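Local coordinates for putative hydrolase (Acinetobacter sp. NBRC 100985, PDB 4XUK), which probably hydrolyses organophosphate triesters and lactones at a two-zinc centre, as a member of the metallo-beta-lactamase superfamily, at residues K178-G183 with F189-T194; G66-L71 with D185-K190; S212-G217 with A252-N257. The protein carries 2 engineered substitutions. All blocks are in the same frame, centred on the assembly; numbering follows the deposited sequence.

Interaction 1. Residues K178-G183 with F189-T194; sequences KTYKLG and FKVINT
Tyr180 and Val191 carry the apolar part of this contact, a CH-pi interaction between an aromatic face and a methyl branch. Val191 CG1 stands 4.0 Å from the centroid of the Tyr180 ring, 20° off the ring normal, so it lies over the face but displaced toward the rim. The nearest pair of atoms is Tyr180 CE1 and Val191 CB at 3.7 Å, while Val191 CG2 rests against the CD1 and CE1 side of the same ring. With CG between its backbone N and carbonyl carbon (chi1 61°), Tyr180 directs its ring at the valine, and the ring and the valine branches lie alongside each other, pointing opposite ways. The pairing illustrates how the two sheets of the alpha-beta/beta-alpha sandwich of this superfamily are closed at an edge: 177-180 is the last strand of one sheet, and 189-193 belongs to the second, beside its outermost strand 185-186. Tyr180 OH is hydrogen-bonded to Tyr204 OH on the neighbouring strand 202-208, which fixes the far end of the ring. Leu182 adds a looser van der Waals contact, its CD1 lying 4.0 Å from the carbonyl oxygen Val191 O. Polar linkage is indirect. A water accepts from Gly183 N at 2.8 Å and donates to Val191 O at 2.6 Å, bridging the two backbones where no direct hydrogen bond joins the segments.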
# COMPACT_ATOMS: atom_id res chain seq x y z
N LYS A 178 14.41 -27.35 -14.42
CA LYS A 178 13.42 -28.25 -14.98
C LYS A 178 12.45 -27.46 -15.85
O LYS A 178 12.23 -26.27 -15.63
CB LYS A 178 12.64 -28.92 -13.84
CG LYS A 178 13.49 -29.60 -12.79
CD LYS A 178 14.25 -30.77 -13.38
CE LYS A 178 14.90 -31.62 -12.29
NZ LYS A 178 15.51 -32.85 -12.88
N THR A 179 11.87 -28.13 -16.84
CA THR A 179 10.76 -27.53 -17.59
C THR A 179 9.49 -28.35 -17.41
O THR A 179 9.55 -29.52 -17.01
CB THR A 179 11.10 -27.33 -19.08
OG1 THR A 179 11.23 -28.60 -19.73
CG2 THR A 179 12.40 -26.55 -19.23
N TYR A 180 8.34 -27.74 -17.67
CA TYR A 180 7.05 -28.41 -17.51
C TYR A 180 6.15 -28.15 -18.71
O TYR A 180 6.42 -27.26 -19.53
CB TYR A 180 6.33 -27.97 -16.23
CG TYR A 180 6.02 -26.49 -16.19
CD1 TYR A 180 4.94 -25.97 -16.90
CD2 TYR A 180 6.81 -25.61 -15.46
CE1 TYR A 180 4.66 -24.62 -16.88
CE2 TYR A 180 6.54 -24.25 -15.43
CZ TYR A 180 5.46 -23.77 -16.15
OH TYR A 180 5.17 -22.42 -16.14
N LYS A 181 5.05 -28.86 -18.77
CA LYS A 181 4.05 -28.64 -19.78
C LYS A 181 2.70 -28.32 -19.16
O LYS A 181 2.47 -28.64 -18.04
CB LYS A 181 3.95 -29.88 -20.64
CG LYS A 181 4.98 -29.93 -21.72
CD LYS A 181 4.91 -28.68 -22.63
CE LYS A 181 3.47 -28.25 -22.94
NZ LYS A 181 3.18 -26.86 -22.52
N LEU A 182 1.81 -27.75 -19.92
CA LEU A 182 0.44 -27.54 -19.51
C LEU A 182 -0.14 -28.77 -18.82
O LEU A 182 0.19 -29.83 -19.25
CB LEU A 182 -0.29 -27.28 -20.79
CG LEU A 182 -1.59 -26.54 -20.76
CD1 LEU A 182 -1.74 -25.63 -19.54
CD2 LEU A 182 -1.68 -25.82 -22.07
N GLY A 183 -0.97 -28.65 -17.77
CA GLY A 183 -1.52 -29.82 -17.12
C GLY A 183 -0.67 -30.26 -15.95
O GLY A 183 -1.14 -30.97 -15.05
N PHE A 189 0.81 -26.22 -7.05
CA PHE A 189 0.49 -25.09 -7.91
C PHE A 189 0.02 -25.58 -9.27
O PHE A 189 0.57 -26.53 -9.81
CB PHE A 189 1.70 -24.16 -8.09
CG PHE A 189 2.07 -23.39 -6.85
CD1 PHE A 189 2.76 -24.01 -5.81
CD2 PHE A 189 1.75 -22.05 -6.74
CE1 PHE A 189 3.11 -23.29 -4.67
CE2 PHE A 189 2.09 -21.33 -5.61
CZ PHE A 189 2.77 -21.95 -4.57
N LYS A 190 -0.99 -24.93 -9.81
CA LYS A 190 -1.43 -25.20 -11.15
C LYS A 190 -0.83 -24.22 -12.18
O LYS A 190 -0.82 -23.05 -11.99
CB LYS A 190 -2.91 -25.20 -11.23
CG LYS A 190 -3.38 -25.41 -12.61
CD LYS A 190 -4.87 -25.51 -12.68
CE LYS A 190 -5.34 -25.49 -14.11
NZ LYS A 190 -6.70 -26.01 -14.02
N VAL A 191 -0.33 -24.75 -13.26
CA VAL A 191 0.29 -23.89 -14.26
C VAL A 191 -0.74 -23.44 -15.30
O VAL A 191 -1.55 -24.24 -15.78
CB VAL A 191 1.55 -24.54 -14.90
CG1 VAL A 191 2.52 -25.01 -13.82
CG2 VAL A 191 1.19 -25.71 -15.80
N ILE A 192 -0.72 -22.15 -15.61
CA ILE A 192 -1.71 -21.57 -16.52
C ILE A 192 -1.02 -20.84 -17.65
O ILE A 192 -0.20 -19.93 -17.42
CB ILE A 192 -2.67 -20.63 -15.75
CG1 ILE A 192 -3.34 -21.40 -14.61
CG2 ILE A 192 -3.70 -20.00 -16.69
CD1 ILE A 192 -4.22 -20.56 -13.73
N ASN A 193 -1.34 -21.23 -18.88
CA ASN A 193 -0.71 -20.59 -20.02
C ASN A 193 -1.23 -19.17 -20.20
O ASN A 193 -2.43 -18.95 -20.39
CB ASN A 193 -0.90 -21.41 -21.29
CG ASN A 193 -0.13 -20.82 -22.46
OD1 ASN A 193 -0.41 -19.70 -22.90
ND2 ASN A 193 0.85 -21.56 -22.96
N THR A 194 -0.32 -18.22 -20.13
CA THR A 194 -0.67 -16.82 -20.35
C THR A 194 0.36 -16.22 -21.30
O THR A 194 0.94 -15.18 -21.04
CB THR A 194 -0.73 -16.04 -19.02
OG1 THR A 194 0.50 -16.19 -18.30
CG2 THR A 194 -1.88 -16.54 -18.16
O HOH W 1 1.94 -24.35 -23.60
O HOH W 2 -2.06 -26.81 -15.91

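Interaction 2. Residues G66-L71 with D185-K190; sequences GKSLIL and DIQGFK. Engineered in segment 66-71: Ile70 (natural residue Val).
Ile70, an engineered residue that replaces a natural valine, meets the Phe189 ring at its CE1 and CZ atoms. Its CG1 comes within 3.7 Å of Phe189 CE1, and CG2 follows at 3.9 Å from that same CE1, so both branches address one corner of the ring, which CG1 approaches obliquely. The conformation is unusual: a chi1 of 123° lies away from any staggered position, and chi2 is also displaced. The Phe189 ring also packs on Val63 of strand 54-64 and Leu105 of strand 103-105. Gln187 and Phe189 come from a beta-hairpin with a two-residue loop, in which a type I' turn from Ile186 to Phe189 joins strand 185-186 to strand 189-193; Ile186 N to Phe189 O (3.0 Å) and Phe189 N to Ile186 O (2.8 Å) close it. This hairpin begins the second sheet of the metallo-beta-lactamase sandwich and lies against strand 69-72 of the first. At the tip, the Gln187 chain bends at chi2 (-85°), bringing its amide beside Ser68. There Ser68 OG gives a weak hydrogen bond to Gln187 OE1 at 3.5 Å, while Gln187 NE2 has its stronger partner in Thr103 OG1 on the adjacent parallel strand 103-105.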
# COMPACT_ATOMS: atom_id res chain seq x y z
N GLY A 66 3.82 -24.81 4.29
CA GLY A 66 3.95 -25.70 5.44
C GLY A 66 5.20 -26.55 5.39
O GLY A 66 6.16 -26.31 6.12
N LYS A 67 5.21 -27.55 4.52
CA LYS A 67 6.38 -28.41 4.40
C LYS A 67 7.37 -27.87 3.37
O LYS A 67 8.54 -28.24 3.37
CB LYS A 67 5.94 -29.82 4.02
CG LYS A 67 4.64 -29.86 3.23
CD LYS A 67 4.82 -29.39 1.81
CE LYS A 67 4.92 -30.56 0.86
NZ LYS A 67 3.59 -31.19 0.63
N SER A 68 6.89 -26.97 2.51
CA SER A 68 7.73 -26.40 1.47
C SER A 68 7.66 -24.88 1.43
O SER A 68 6.67 -24.27 1.87
CB SER A 68 7.36 -26.97 0.09
OG SER A 68 7.60 -28.37 0.04
N LEU A 69 8.73 -24.29 0.92
CA LEU A 69 8.82 -22.87 0.73
C LEU A 69 9.13 -22.67 -0.74
O LEU A 69 10.17 -23.12 -1.25
CB LEU A 69 9.95 -22.30 1.58
CG LEU A 69 10.07 -20.77 1.58
CD1 LEU A 69 8.79 -20.14 2.14
CD2 LEU A 69 11.28 -20.36 2.38
N ILE A 70 8.22 -22.01 -1.45
CA ILE A 70 8.41 -21.86 -2.87
C ILE A 70 8.53 -20.37 -3.29
O ILE A 70 7.80 -19.51 -2.80
CB ILE A 70 7.35 -22.71 -3.65
CG1 ILE A 70 6.55 -21.85 -4.59
CG2 ILE A 70 6.44 -23.52 -2.73
CD1 ILE A 70 7.20 -21.83 -5.86
N LEU A 71 9.50 -20.09 -4.15
CA LEU A 71 9.75 -18.73 -4.60
C LEU A 71 9.21 -18.54 -6.02
O LEU A 71 9.48 -19.35 -6.91
CB LEU A 71 11.26 -18.42 -4.53
CG LEU A 71 11.78 -17.05 -4.98
CD1 LEU A 71 11.22 -15.96 -4.09
CD2 LEU A 71 13.31 -17.02 -4.97
N ASP A 185 1.13 -30.10 -12.49
CA ASP A 185 1.00 -29.45 -11.19
C ASP A 185 2.36 -29.54 -10.52
O ASP A 185 2.99 -30.60 -10.55
CB ASP A 185 -0.03 -30.18 -10.32
CG ASP A 185 -1.45 -29.65 -10.51
OD1 ASP A 185 -1.74 -28.99 -11.54
OD2 ASP A 185 -2.29 -29.91 -9.62
N ILE A 186 2.82 -28.44 -9.94
CA ILE A 186 4.10 -28.44 -9.23
C ILE A 186 3.91 -27.90 -7.83
O ILE A 186 3.52 -26.74 -7.66
CB ILE A 186 5.12 -27.54 -9.95
CG1 ILE A 186 5.23 -27.94 -11.42
CG2 ILE A 186 6.48 -27.60 -9.23
CD1 ILE A 186 5.77 -26.86 -12.31
N GLN A 187 4.17 -28.74 -6.83
CA GLN A 187 4.06 -28.37 -5.41
C GLN A 187 2.66 -27.87 -5.07
O GLN A 187 2.49 -27.00 -4.22
CB GLN A 187 5.08 -27.29 -5.05
CG GLN A 187 6.53 -27.76 -5.05
CD GLN A 187 6.94 -28.42 -3.74
OE1 GLN A 187 6.12 -29.04 -3.06
NE2 GLN A 187 8.21 -28.28 -3.38
N GLY A 188 1.66 -28.43 -5.76
CA GLY A 188 0.28 -28.04 -5.53
C GLY A 188 -0.13 -26.80 -6.30
O GLY A 188 -1.29 -26.38 -6.22
N PHE A 189 0.81 -26.22 -7.05
CA PHE A 189 0.49 -25.09 -7.91
C PHE A 189 0.02 -25.58 -9.27
O PHE A 189 0.57 -26.53 -9.81
CB PHE A 189 1.70 -24.16 -8.09
CG PHE A 189 2.07 -23.39 -6.85
CD1 PHE A 189 2.76 -24.01 -5.81
CD2 PHE A 189 1.75 -22.05 -6.74
CE1 PHE A 189 3.11 -23.29 -4.67
CE2 PHE A 189 2.09 -21.33 -5.61
CZ PHE A 189 2.77 -21.95 -4.57
N LYS A 190 -0.99 -24.93 -9.81
CA LYS A 190 -1.43 -25.20 -11.15
C LYS A 190 -0.83 -24.22 -12.18
O LYS A 190 -0.82 -23.05 -11.99
CB LYS A 190 -2.91 -25.20 -11.23
CG LYS A 190 -3.38 -25.41 -12.61
CD LYS A 190 -4.87 -25.51 -12.68
CE LYS A 190 -5.34 -25.49 -14.11
NZ LYS A 190 -6.70 -26.01 -14.02

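Interaction 3. Residues S212-G217 with A252-N257; sequences SIVFIG and ANFAKN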
# COMPACT_ATOMS: atom_id res chain seq x y z
N SER A 212 -8.37 -18.47 -3.62
CA SER A 212 -7.47 -18.75 -4.73
C SER A 212 -6.55 -17.55 -4.93
O SER A 212 -7.01 -16.41 -4.96
CB SER A 212 -8.25 -19.03 -6.02
OG SER A 212 -8.93 -20.27 -5.95
N ILE A 213 -5.25 -17.83 -5.07
CA ILE A 213 -4.26 -16.79 -5.33
C ILE A 213 -3.63 -17.05 -6.68
O ILE A 213 -3.13 -18.15 -6.93
CB ILE A 213 -3.16 -16.80 -4.26
CG1 ILE A 213 -3.77 -16.61 -2.87
CG2 ILE A 213 -2.14 -15.71 -4.55
CD1 ILE A 213 -3.44 -17.75 -1.92
N VAL A 214 -3.67 -16.05 -7.57
CA VAL A 214 -2.98 -16.21 -8.85
C VAL A 214 -1.73 -15.34 -8.90
O VAL A 214 -1.79 -14.13 -8.69
CB VAL A 214 -3.90 -15.90 -10.06
CG1 VAL A 214 -3.17 -16.22 -11.36
CG2 VAL A 214 -5.20 -16.71 -9.96
N PHE A 215 -0.59 -15.98 -9.14
CA PHE A 215 0.64 -15.24 -9.30
C PHE A 215 0.75 -15.01 -10.80
O PHE A 215 1.13 -15.90 -11.55
CB PHE A 215 1.81 -16.06 -8.74
CG PHE A 215 1.68 -16.35 -7.27
CD1 PHE A 215 0.85 -17.37 -6.80
CD2 PHE A 215 2.36 -15.58 -6.34
CE1 PHE A 215 0.71 -17.61 -5.45
CE2 PHE A 215 2.23 -15.82 -4.97
CZ PHE A 215 1.40 -16.84 -4.53
N ILE A 216 0.38 -13.80 -11.22
CA ILE A 216 0.06 -13.55 -12.64
C ILE A 216 1.24 -13.29 -13.57
O ILE A 216 1.08 -13.33 -14.79
CB ILE A 216 -0.93 -12.37 -12.81
CG1 ILE A 216 -0.34 -11.07 -12.25
CG2 ILE A 216 -2.24 -12.69 -12.13
CD1 ILE A 216 -1.07 -9.82 -12.75
N GLY A 217 2.41 -12.99 -13.01
CA GLY A 217 3.54 -12.65 -13.84
C GLY A 217 3.30 -11.35 -14.59
O GLY A 217 2.61 -10.45 -14.08
N ALA A 252 -10.83 -10.36 -16.94
CA ALA A 252 -12.25 -10.67 -16.95
C ALA A 252 -12.51 -11.76 -15.91
O ALA A 252 -13.36 -11.60 -15.04
CB ALA A 252 -12.70 -11.11 -18.33
N ASN A 253 -11.77 -12.86 -16.00
CA ASN A 253 -11.85 -13.93 -15.01
C ASN A 253 -11.68 -13.42 -13.58
O ASN A 253 -12.48 -13.76 -12.70
CB ASN A 253 -10.81 -15.02 -15.36
CG ASN A 253 -10.55 -15.98 -14.21
OD1 ASN A 253 -11.44 -16.31 -13.42
ND2 ASN A 253 -9.31 -16.45 -14.11
N PHE A 254 -10.65 -12.60 -13.34
CA PHE A 254 -10.38 -12.08 -11.98
C PHE A 254 -11.49 -11.19 -11.44
O PHE A 254 -11.81 -11.24 -10.24
CB PHE A 254 -9.07 -11.28 -11.96
CG PHE A 254 -7.85 -12.06 -12.41
CD1 PHE A 254 -7.80 -13.44 -12.32
CD2 PHE A 254 -6.75 -11.39 -12.92
CE1 PHE A 254 -6.67 -14.14 -12.74
CE2 PHE A 254 -5.62 -12.08 -13.34
CZ PHE A 254 -5.58 -13.44 -13.25
N ALA A 255 -12.06 -10.36 -12.30
CA ALA A 255 -13.14 -9.47 -11.90
C ALA A 255 -14.41 -10.24 -11.51
O ALA A 255 -15.05 -9.91 -10.51
CB ALA A 255 -13.44 -8.45 -12.99
N LYS A 256 -14.73 -11.23 -12.29
CA LYS A 256 -15.85 -12.06 -12.03
C LYS A 256 -15.67 -13.00 -10.80
O LYS A 256 -16.54 -13.15 -10.02
CB LYS A 256 -16.12 -12.86 -13.27
CG LYS A 256 -17.30 -13.77 -13.17
CD LYS A 256 -16.92 -15.15 -13.62
CE LYS A 256 -17.65 -15.56 -14.87
NZ LYS A 256 -18.64 -16.65 -14.60
N ASN A 257 -14.53 -13.62 -10.69
CA ASN A 257 -14.31 -14.69 -9.72
C ASN A 257 -13.54 -14.28 -8.48
O ASN A 257 -13.52 -15.02 -7.49
CB ASN A 257 -13.69 -15.90 -10.41
CG ASN A 257 -14.61 -16.48 -11.48
OD1 ASN A 257 -15.72 -16.90 -11.19
ND2 ASN A 257 -14.15 -16.47 -12.73
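The Phe254 ring is the flat group on which this contact turns, and the two aliphatic side chains reach it at its outer end, both obliquely. Ile216 comes closer: its CG2 lies 3.6 Å from Phe254 CZ and equally near CE2. Val214 approaches from the same side of the ring plane but toward CE1 and CZ, CG2 being 4.1 Å from Phe254 CE1 and CG1 as far from CZ. Val214 and the phenylalanine side chain meet at about a right angle. Phe254 has CG anti to its carbonyl carbon (chi1 -58°), which carries the ring from helix 240-257 down to strand 211-215, where Ile261 of the parallel neighbouring strand also touches it. Two further flat groups, the amides of Asn253 and Asn257, pair on the helix itself. Asn257 ND2 donates to Asn253 OD1 at 2.8 Å in the carbonyl plane of the acceptor, with an N-H...O angle of 153°, and OD1 also receives Gln259 NE2 from just beyond the helix. One oxygen therefore ties the last turn of the helix to the chain that leaves it. The helix packs on the outer side of the second sheet, as the alpha layers of the metallo-beta-lactamase sandwich do. Ile216 lies about 10 Å from a zinc ion, and Asp218, two residues on, is a ligand of both metals. No hydrogen bond crosses between the segments, so helix and strand are joined here by dispersion and hydrophobic burial alone, while Asn257 ND2 and Asn253 OD1 find their partners within and just beyond the helix end.

How the interactions relate
Interactions 1 and 2 both draw on the hairpin of strands 185-186 and 189-193, and each joins it to the opposing sheet; Ile186 CD1 packs against both Tyr180 and Val191, linking the two directly. Interaction 3 instead joins the hairpin's own sheet to the helix covering it. Phe189, shared by interactions 1 and 2, touches Phe215 of the 212-217 segment, so the apolar packing of the hairpin reaches the strand of interaction 3. Chemistry follows position: interaction 1, partly buried, adds a water bridge at its exposed loop; interaction 2 pairs a buried apolar contact with a weak polar one at the turn; interaction 3, whose three touching residues are all buried, is apolar across the interface.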